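Glycerate dehydrogenase (Bacillus sp. 5mfcol3.1, PDB 6P2I) reduces acyclic imino acids, probably with NADPH as hydride donor, and binds D-arginine beside the nicotinamide cofactor. Local coordinates at residues A[47-59]-A[75-87]. Numbering follows the deposited sequence.
With DAR (D-arginine), chain D.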
ATOM      1  N   ILE A  47      18.800  30.657 -20.208  1.00 23.77           N
ATOM      2  CA  ILE A  47      18.187  29.794 -19.206  1.00 23.05           C
ATOM      3  C   ILE A  47      18.417  28.355 -19.636  1.00 23.19           C
ATOM      4  O   ILE A  47      18.268  28.027 -20.818  1.00 25.11           O
ATOM      5  CB  ILE A  47      16.677  30.075 -19.060  1.00 25.79           C
ATOM      6  CG1 ILE A  47      16.438  31.537 -18.669  1.00 24.28           C
ATOM      7  CG2 ILE A  47      16.043  29.101 -18.066  1.00 23.53           C
ATOM      8  CD1 ILE A  47      14.962  31.921 -18.663  1.00 24.30           C
ATOM      9  N   ALA A  48      18.815  27.505 -18.690  1.00 22.01           N
ATOM     10  CA  ALA A  48      18.970  26.081 -18.953  1.00 18.96           C
ATOM     11  C   ALA A  48      18.051  25.297 -18.033  1.00 19.72           C
ATOM     12  O   ALA A  48      17.793  25.713 -16.904  1.00 22.40           O
ATOM     13  CB  ALA A  48      20.410  25.610 -18.746  1.00 23.51           C
ATOM     14  N   ILE A  49      17.573  24.157 -18.534  1.00 22.19           N
ATOM     15  CA  ILE A  49      16.774  23.197 -17.767  1.00 21.63           C
ATOM     16  C   ILE A  49      17.504  21.863 -17.818  1.00 22.81           C
ATOM     17  O   ILE A  49      17.961  21.444 -18.885  1.00 21.11           O
ATOM     18  CB  ILE A  49      15.355  23.045 -18.333  1.00 17.63           C
ATOM     19  CG1 ILE A  49      14.674  24.408 -18.472  1.00 22.86           C
ATOM     20  CG2 ILE A  49      14.524  22.089 -17.428  1.00 17.14           C
ATOM     21  CD1 ILE A  49      13.576  24.431 -19.512  1.00 24.30           C
ATOM     22  N   VAL A  50      17.610  21.189 -16.677  1.00 21.26           N
ATOM     23  CA  VAL A  50      18.391  19.962 -16.610  1.00 17.27           C
ATOM     24  C   VAL A  50      17.603  18.904 -15.846  1.00 18.61           C
ATOM     25  O   VAL A  50      16.887  19.217 -14.886  1.00 20.90           O
ATOM     26  CB  VAL A  50      19.771  20.217 -15.966  1.00 22.00           C
ATOM     27  CG1 VAL A  50      19.619  20.703 -14.519  1.00 23.71           C
ATOM     28  CG2 VAL A  50      20.640  18.974 -16.043  1.00 21.87           C
ATOM     29  N   GLU A  51      17.715  17.653 -16.294  1.00 18.05           N
ATOM     30  CA  GLU A  51      17.046  16.529 -15.632  1.00 17.53           C
ATOM     31  C   GLU A  51      17.997  15.438 -15.170  1.00 22.45           C
ATOM     32  O   GLU A  51      17.766  14.820 -14.118  1.00 24.10           O
ATOM     33  CB  GLU A  51      15.991  15.907 -16.560  1.00 23.34           C
ATOM     34  CG  GLU A  51      15.309  14.683 -15.925  1.00 19.95           C
ATOM     35  CD  GLU A  51      14.042  14.237 -16.616  1.00 24.89           C
ATOM     36  OE1 GLU A  51      13.531  13.154 -16.247  1.00 22.35           O
ATOM     37  OE2 GLU A  51      13.547  14.949 -17.508  1.00 20.76           O
ATOM     38  N   TRP A  52      19.072  15.183 -15.924  1.00 19.62           N
ATOM     39  CA  TRP A  52      19.912  14.011 -15.710  1.00 19.64           C
ATOM     40  C   TRP A  52      21.383  14.322 -15.524  1.00 25.51           C
ATOM     41  O   TRP A  52      22.105  13.486 -14.970  1.00 26.50           O
ATOM     42  CB  TRP A  52      19.816  13.050 -16.906  1.00 23.98           C
ATOM     43  CG  TRP A  52      18.434  12.625 -17.259  1.00 24.21           C
ATOM     44  CD1 TRP A  52      17.615  13.172 -18.212  1.00 21.53           C
ATOM     45  CD2 TRP A  52      17.701  11.554 -16.662  1.00 23.37           C
ATOM     46  NE1 TRP A  52      16.419  12.489 -18.246  1.00 21.82           N
ATOM     47  CE2 TRP A  52      16.447  11.498 -17.299  1.00 21.72           C
ATOM     48  CE3 TRP A  52      17.987  10.636 -15.642  1.00 25.62           C
ATOM     49  CZ2 TRP A  52      15.471  10.557 -16.949  1.00 20.93           C
ATOM     50  CZ3 TRP A  52      17.023   9.700 -15.298  1.00 25.97           C
ATOM     51  CH2 TRP A  52      15.782   9.664 -15.955  1.00 23.65           C
ATOM     52  N   THR A  53      21.861  15.460 -15.999  1.00 23.54           N
ATOM     53  CA  THR A  53      23.283  15.645 -16.224  1.00 25.33           C
ATOM     54  C   THR A  53      23.943  16.289 -15.020  1.00 22.24           C
ATOM     55  O   THR A  53      23.518  17.356 -14.569  1.00 27.56           O
ATOM     56  CB  THR A  53      23.496  16.494 -17.476  1.00 26.96           C
ATOM     57  OG1 THR A  53      22.885  15.822 -18.578  1.00 24.04           O
ATOM     58  CG2 THR A  53      24.979  16.716 -17.755  1.00 27.26           C
ATOM     59  N   SER A  54      24.997  15.648 -14.524  1.00 24.88           N
ATOM     60  CA  SER A  54      25.808  16.248 -13.477  1.00 28.78           C
ATOM     61  C   SER A  54      26.477  17.512 -13.993  1.00 28.36           C
ATOM     62  O   SER A  54      27.021  17.535 -15.102  1.00 30.35           O
ATOM     63  CB  SER A  54      26.860  15.256 -12.994  1.00 30.51           C
ATOM     64  OG  SER A  54      26.248  14.240 -12.221  1.00 32.38           O
ATOM     65  N   ILE A  55      26.439  18.565 -13.189  1.00 26.55           N
ATOM     66  CA  ILE A  55      27.082  19.830 -13.530  1.00 29.43           C
ATOM     67  C   ILE A  55      28.064  20.131 -12.406  1.00 31.58           C
ATOM     68  O   ILE A  55      27.671  20.531 -11.304  1.00 30.94           O
ATOM     69  CB  ILE A  55      26.073  20.966 -13.739  1.00 27.19           C
ATOM     70  CG1 ILE A  55      25.160  20.619 -14.918  1.00 25.77           C
ATOM     71  CG2 ILE A  55      26.804  22.278 -13.982  1.00 31.62           C
ATOM     72  CD1 ILE A  55      24.041  21.616 -15.195  1.00 25.36           C
ATOM     73  N   THR A  56      29.346  19.927 -12.683  1.00 30.75           N
ATOM     74  CA  THR A  56      30.405  20.011 -11.692  1.00 38.44           C
ATOM     75  C   THR A  56      31.076  21.377 -11.727  1.00 37.57           C
ATOM     76  O   THR A  56      30.950  22.145 -12.685  1.00 34.13           O
ATOM     77  CB  THR A  56      31.451  18.922 -11.938  1.00 35.60           C
ATOM     78  OG1 THR A  56      32.113  19.183 -13.183  1.00 34.72           O
ATOM     79  CG2 THR A  56      30.789  17.554 -11.997  1.00 37.16           C
ATOM     80  N   LYS A  57      31.826  21.662 -10.658  1.00 36.13           N
ATOM     81  CA  LYS A  57      32.573  22.912 -10.600  1.00 33.50           C
ATOM     82  C   LYS A  57      33.525  23.036 -11.783  1.00 33.58           C
ATOM     83  O   LYS A  57      33.650  24.111 -12.374  1.00 38.95           O
ATOM     84  CB  LYS A  57      33.333  23.009  -9.274  1.00 38.97           C
ATOM     85  CG  LYS A  57      34.412  24.073  -9.245  1.00 55.36           C
ATOM     86  CD  LYS A  57      35.580  23.666  -8.360  1.00 65.81           C
ATOM     87  CE  LYS A  57      36.673  24.731  -8.367  1.00 73.70           C
ATOM     88  NZ  LYS A  57      37.001  25.242  -7.007  1.00 74.98           N
ATOM     89  N   GLU A  58      34.182  21.936 -12.158  1.00 39.25           N
ATOM     90  CA  GLU A  58      35.100  21.973 -13.294  1.00 39.56           C
ATOM     91  C   GLU A  58      34.377  22.375 -14.575  1.00 34.54           C
ATOM     92  O   GLU A  58      34.931  23.106 -15.408  1.00 37.61           O
ATOM     93  CB  GLU A  58      35.770  20.610 -13.464  1.00 43.77           C
ATOM     94  CG  GLU A  58      36.754  20.237 -12.354  1.00 55.59           C
ATOM     95  CD  GLU A  58      36.071  19.859 -11.042  1.00 56.35           C
ATOM     96  OE1 GLU A  58      36.723  19.974  -9.985  1.00 62.42           O
ATOM     97  OE2 GLU A  58      34.884  19.460 -11.059  1.00 48.83           O
ATOM     98  N   MET A  59      33.138  21.900 -14.745  1.00 35.36           N
ATOM     99  CA  MET A  59      32.306  22.299 -15.878  1.00 37.56           C
ATOM    100  C   MET A  59      31.887  23.760 -15.781  1.00 35.67           C
ATOM    101  O   MET A  59      31.926  24.489 -16.777  1.00 35.64           O
ATOM    102  CB  MET A  59      31.058  21.412 -15.960  1.00 33.92           C
ATOM    103  CG  MET A  59      31.330  19.985 -16.376  1.00 32.58           C
ATOM    104  SD  MET A  59      29.948  18.897 -16.027  1.00 32.12           S
ATOM    105  CE  MET A  59      28.713  19.551 -17.153  1.00 31.03           C
ATOM    106  N   SER A  75      15.265  17.305  -6.345  1.00 23.38           N
ATOM    107  CA  SER A  75      16.655  17.141  -5.949  0.52 23.32           C
ATOM    108  C   SER A  75      17.566  18.023  -6.797  1.00 25.72           C
ATOM    109  O   SER A  75      17.288  18.304  -7.967  1.00 24.97           O
ATOM    110  CB  SER A  75      17.067  15.673  -6.077  0.52 27.41           C
ATOM    111  OG  SER A  75      18.461  15.531  -6.240  0.52 27.64           O
ATOM    112  N   TYR A  76      18.649  18.468  -6.191  1.00 22.48           N
ATOM    113  CA  TYR A  76      19.673  19.193  -6.933  1.00 22.95           C
ATOM    114  C   TYR A  76      21.057  18.731  -6.501  1.00 25.25           C
ATOM    115  O   TYR A  76      22.037  19.475  -6.621  1.00 27.95           O
ATOM    116  CB  TYR A  76      19.502  20.706  -6.771  1.00 23.22           C
ATOM    117  CG  TYR A  76      19.322  21.145  -5.342  1.00 30.09           C
ATOM    118  CD1 TYR A  76      20.420  21.369  -4.532  1.00 30.06           C
ATOM    119  CD2 TYR A  76      18.050  21.317  -4.796  1.00 26.31           C
ATOM    120  CE1 TYR A  76      20.269  21.760  -3.221  1.00 35.91           C
ATOM    121  CE2 TYR A  76      17.893  21.717  -3.483  1.00 29.71           C
ATOM    122  CZ  TYR A  76      19.006  21.936  -2.705  1.00 34.55           C
ATOM    123  OH  TYR A  76      18.872  22.337  -1.396  1.00 43.68           O
ATOM    124  N   ASP A  77      21.152  17.489  -6.022  1.00 24.48           N
ATOM    125  CA  ASP A  77      22.399  16.969  -5.481  1.00 25.74           C
ATOM    126  C   ASP A  77      23.416  16.657  -6.564  1.00 30.18           C
ATOM    127  O   ASP A  77      24.586  16.431  -6.244  1.00 39.25           O
ATOM    128  CB  ASP A  77      22.130  15.711  -4.641  1.00 28.14           C
ATOM    129  CG  ASP A  77      21.407  14.621  -5.416  1.00 40.78           C
ATOM    130  OD1 ASP A  77      21.082  14.824  -6.601  1.00 50.71           O
ATOM    131  OD2 ASP A  77      21.153  13.548  -4.833  1.00 53.19           O
ATOM    132  N   TYR A  78      22.998  16.641  -7.827  1.00 26.72           N
ATOM    133  CA  TYR A  78      23.890  16.389  -8.950  1.00 26.51           C
ATOM    134  C   TYR A  78      24.408  17.687  -9.562  1.00 32.46           C
ATOM    135  O   TYR A  78      25.131  17.653 -10.567  1.00 29.19           O
ATOM    136  CB  TYR A  78      23.168  15.525  -9.992  1.00 22.85           C
ATOM    137  CG  TYR A  78      21.848  16.089 -10.484  1.00 24.84           C
ATOM    138  CD1 TYR A  78      20.672  15.950  -9.746  1.00 25.20           C
ATOM    139  CD2 TYR A  78      21.780  16.762 -11.694  1.00 22.96           C
ATOM    140  CE1 TYR A  78      19.476  16.472 -10.204  1.00 27.88           C
ATOM    141  CE2 TYR A  78      20.603  17.272 -12.169  1.00 21.83           C
ATOM    142  CZ  TYR A  78      19.448  17.138 -11.414  1.00 25.15           C
ATOM    143  OH  TYR A  78      18.270  17.652 -11.888  1.00 27.83           O
ATOM    144  N   ILE A  79      24.074  18.822  -8.950  1.00 26.05           N
ATOM    145  CA  ILE A  79      24.449  20.156  -9.407  1.00 29.14           C
ATOM    146  C   ILE A  79      25.296  20.810  -8.325  1.00 29.47           C
ATOM    147  O   ILE A  79      24.895  20.836  -7.159  1.00 32.81           O
ATOM    148  CB  ILE A  79      23.193  21.005  -9.682  1.00 32.20           C
ATOM    149  CG1 ILE A  79      22.269  20.291 -10.666  1.00 40.22           C
ATOM    150  CG2 ILE A  79      23.568  22.333 -10.223  1.00 43.95           C
ATOM    151  CD1 ILE A  79      22.875  20.149 -12.023  1.00 34.37           C
ATOM    152  N   ASP A  80      26.449  21.364  -8.706  1.00 30.96           N
ATOM    153  CA  ASP A  80      27.283  22.090  -7.741  1.00 29.87           C
ATOM    154  C   ASP A  80      26.711  23.494  -7.574  1.00 31.77           C
ATOM    155  O   ASP A  80      27.134  24.447  -8.231  1.00 32.61           O
ATOM    156  CB  ASP A  80      28.739  22.135  -8.189  1.00 33.98           C
ATOM    157  CG  ASP A  80      29.684  22.573  -7.068  1.00 45.72           C
ATOM    158  OD1 ASP A  80      30.809  22.033  -6.985  1.00 41.32           O
ATOM    159  OD2 ASP A  80      29.304  23.457  -6.264  1.00 41.80           O
ATOM    160  N   VAL A  81      25.744  23.627  -6.660  1.00 34.01           N
ATOM    161  CA  VAL A  81      25.029  24.891  -6.510  1.00 34.32           C
ATOM    162  C   VAL A  81      25.948  25.979  -5.969  1.00 34.20           C
ATOM    163  O   VAL A  81      25.852  27.145  -6.371  1.00 38.73           O
ATOM    164  CB  VAL A  81      23.787  24.702  -5.619  1.00 39.62           C
ATOM    165  CG1 VAL A  81      22.740  23.894  -6.352  1.00 31.63           C
ATOM    166  CG2 VAL A  81      24.164  24.026  -4.305  1.00 44.40           C
ATOM    167  N   ASN A  82      26.850  25.623  -5.054  1.00 37.54           N
ATOM    168  CA  ASN A  82      27.791  26.613  -4.539  1.00 39.52           C
ATOM    169  C   ASN A  82      28.679  27.160  -5.648  1.00 34.68           C
ATOM    170  O   ASN A  82      28.961  28.363  -5.686  1.00 38.19           O
ATOM    171  CB  ASN A  82      28.638  26.006  -3.422  1.00 51.22           C
ATOM    172  CG  ASN A  82      27.815  25.656  -2.203  1.00 68.12           C
ATOM    173  OD1 ASN A  82      26.941  26.420  -1.791  1.00 69.17           O
ATOM    174  ND2 ASN A  82      28.089  24.496  -1.617  1.00 78.21           N
ATOM    175  N   SER A  83      29.122  26.297  -6.564  1.00 38.21           N
ATOM    176  CA  SER A  83      29.951  26.773  -7.670  1.00 37.60           C
ATOM    177  C   SER A  83      29.148  27.652  -8.621  1.00 35.36           C
ATOM    178  O   SER A  83      29.671  28.634  -9.153  1.00 39.00           O
ATOM    179  CB  SER A  83      30.567  25.594  -8.422  1.00 35.88           C
ATOM    180  OG  SER A  83      31.317  26.042  -9.542  1.00 41.23           O
ATOM    181  N   LEU A  84      27.877  27.306  -8.862  1.00 33.02           N
ATOM    182  CA  LEU A  84      27.028  28.186  -9.658  1.00 31.95           C
ATOM    183  C   LEU A  84      26.865  29.547  -8.987  1.00 32.37           C
ATOM    184  O   LEU A  84      26.920  30.587  -9.655  1.00 34.03           O
ATOM    185  CB  LEU A  84      25.667  27.535  -9.891  1.00 29.62           C
ATOM    186  CG  LEU A  84      25.720  26.285 -10.767  1.00 27.67           C
ATOM    187  CD1 LEU A  84      24.441  25.508 -10.643  1.00 34.81           C
ATOM    188  CD2 LEU A  84      25.940  26.665 -12.216  1.00 34.16           C
ATOM    189  N   LYS A  85      26.656  29.559  -7.666  1.00 40.04           N
ATOM    190  CA  LYS A  85      26.581  30.822  -6.935  1.00 38.48           C
ATOM    191  C   LYS A  85      27.859  31.630  -7.112  1.00 39.89           C
ATOM    192  O   LYS A  85      27.810  32.836  -7.382  1.00 42.97           O
ATOM    193  CB  LYS A  85      26.320  30.558  -5.453  1.00 45.10           C
ATOM    194  CG  LYS A  85      26.108  31.810  -4.610  1.00 47.75           C
ATOM    195  CD  LYS A  85      24.856  32.562  -5.044  1.00 59.98           C
ATOM    196  CE  LYS A  85      24.505  33.679  -4.064  1.00 68.11           C
ATOM    197  NZ  LYS A  85      25.640  34.605  -3.803  1.00 76.89           N
ATOM    198  N   ASP A  86      29.015  30.974  -6.991  1.00 43.30           N
ATOM    199  CA  ASP A  86      30.296  31.655  -7.146  1.00 40.97           C
ATOM    200  C   ASP A  86      30.511  32.193  -8.555  1.00 38.16           C
ATOM    201  O   ASP A  86      31.352  33.081  -8.744  1.00 45.89           O
ATOM    202  CB  ASP A  86      31.443  30.711  -6.775  1.00 45.05           C
ATOM    203  CG  ASP A  86      31.605  30.549  -5.274  1.00 57.20           C
ATOM    204  OD1 ASP A  86      31.204  31.469  -4.532  1.00 63.67           O
ATOM    205  OD2 ASP A  86      32.148  29.510  -4.839  1.00 58.51           O
ATOM    206  N   ASN A  87      29.789  31.673  -9.548  1.00 40.23           N
ATOM    207  CA  ASN A  87      29.896  32.146 -10.921  1.00 40.50           C
ATOM    208  C   ASN A  87      28.670  32.946 -11.351  1.00 36.20           C
ATOM    209  O   ASN A  87      28.433  33.113 -12.554  1.00 42.72           O
ATOM    210  CB  ASN A  87      30.130  30.974 -11.876  1.00 38.47           C
ATOM    211  CG  ASN A  87      31.571  30.501 -11.872  1.00 48.79           C
ATOM    212  OD1 ASN A  87      32.359  30.873 -12.743  1.00 54.01           O
ATOM    213  ND2 ASN A  87      31.921  29.666 -10.897  1.00 41.59           N
TER
HETATM  214  N   DAR D 402      14.877  12.534  -7.956  1.00 31.15           N
HETATM  215  CA  DAR D 402      13.480  12.955  -7.858  1.00 34.85           C
HETATM  216  CB  DAR D 402      12.649  12.438  -9.043  1.00 33.00           C
HETATM  217  CG  DAR D 402      13.110  12.983 -10.399  1.00 36.64           C
HETATM  218  CD  DAR D 402      12.043  12.801 -11.474  1.00 36.52           C
HETATM  219  NE  DAR D 402      12.342  13.400 -12.775  1.00 26.49           N
HETATM  220  CZ  DAR D 402      11.548  14.341 -13.295  1.00 24.93           C
HETATM  221  NH1 DAR D 402      10.766  15.080 -12.501  1.00 23.02           N
HETATM  222  NH2 DAR D 402      11.524  14.562 -14.610  1.00 23.36           N
HETATM  223  C   DAR D 402      13.387  14.461  -7.689  1.00 26.12           C
HETATM  224  O   DAR D 402      12.417  15.122  -8.110  1.00 33.46           O
HETATM  225  OXT DAR D 402      14.311  15.019  -7.100  1.00 30.18           O
HETATM  226  O   HOH W   1      31.469  19.934  -8.467  1.00 37.55           O
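Tyr78 lies along the loop that follows strand 47-50. Its CB faces Ser54 OG at 4.0 Å. CG sits between the backbone N and the carbonyl carbon (chi1 55°), which lays the ring along residues 50-54. CD2 meets Thr53 O at 3.4 Å, at the ring edge and in its plane. CE2 packs on Val50 CG2. OH comes near the carbonyl oxygens of Val50 and Glu51 but hydrogen-bonds to Thr73 OG1. Ile79 CG1 lies over one ring face, and its CD1 ends against Ile55 CD1 at 3.7 Å. Val50 CG1 and Ile79 CD1 meet tip to tip.

The backbones form a single beta bridge. Ile55 N donates to Tyr78 O, and Asp80 N donates to Ile55 O at 3.0 Å. These bonds join loops that follow neighbouring parallel strands, 47-50 and 68-71, of the smaller alpha/beta domain of the D-2-hydroxyacid dehydrogenase fold. Each loop leads into a helix, N-capped by Thr56 and Asp80 respectively. A water links Lys57 N to Asp80 OD1.

At the D-arginine pocket, Glu51 extends from the loop, and its OE1 accepts from D-arginine NH2 at 2.9 Å. Thr10 and Tyr5 also bind its carboxylate. With an alanine here the ligand guanidinium is likely to lose this charged mate, and Thr10 OG1 and Tyr5 OH their carboxylate partner. Ser75 N holds the other end, donating to ligand OXT at 2.6 Å.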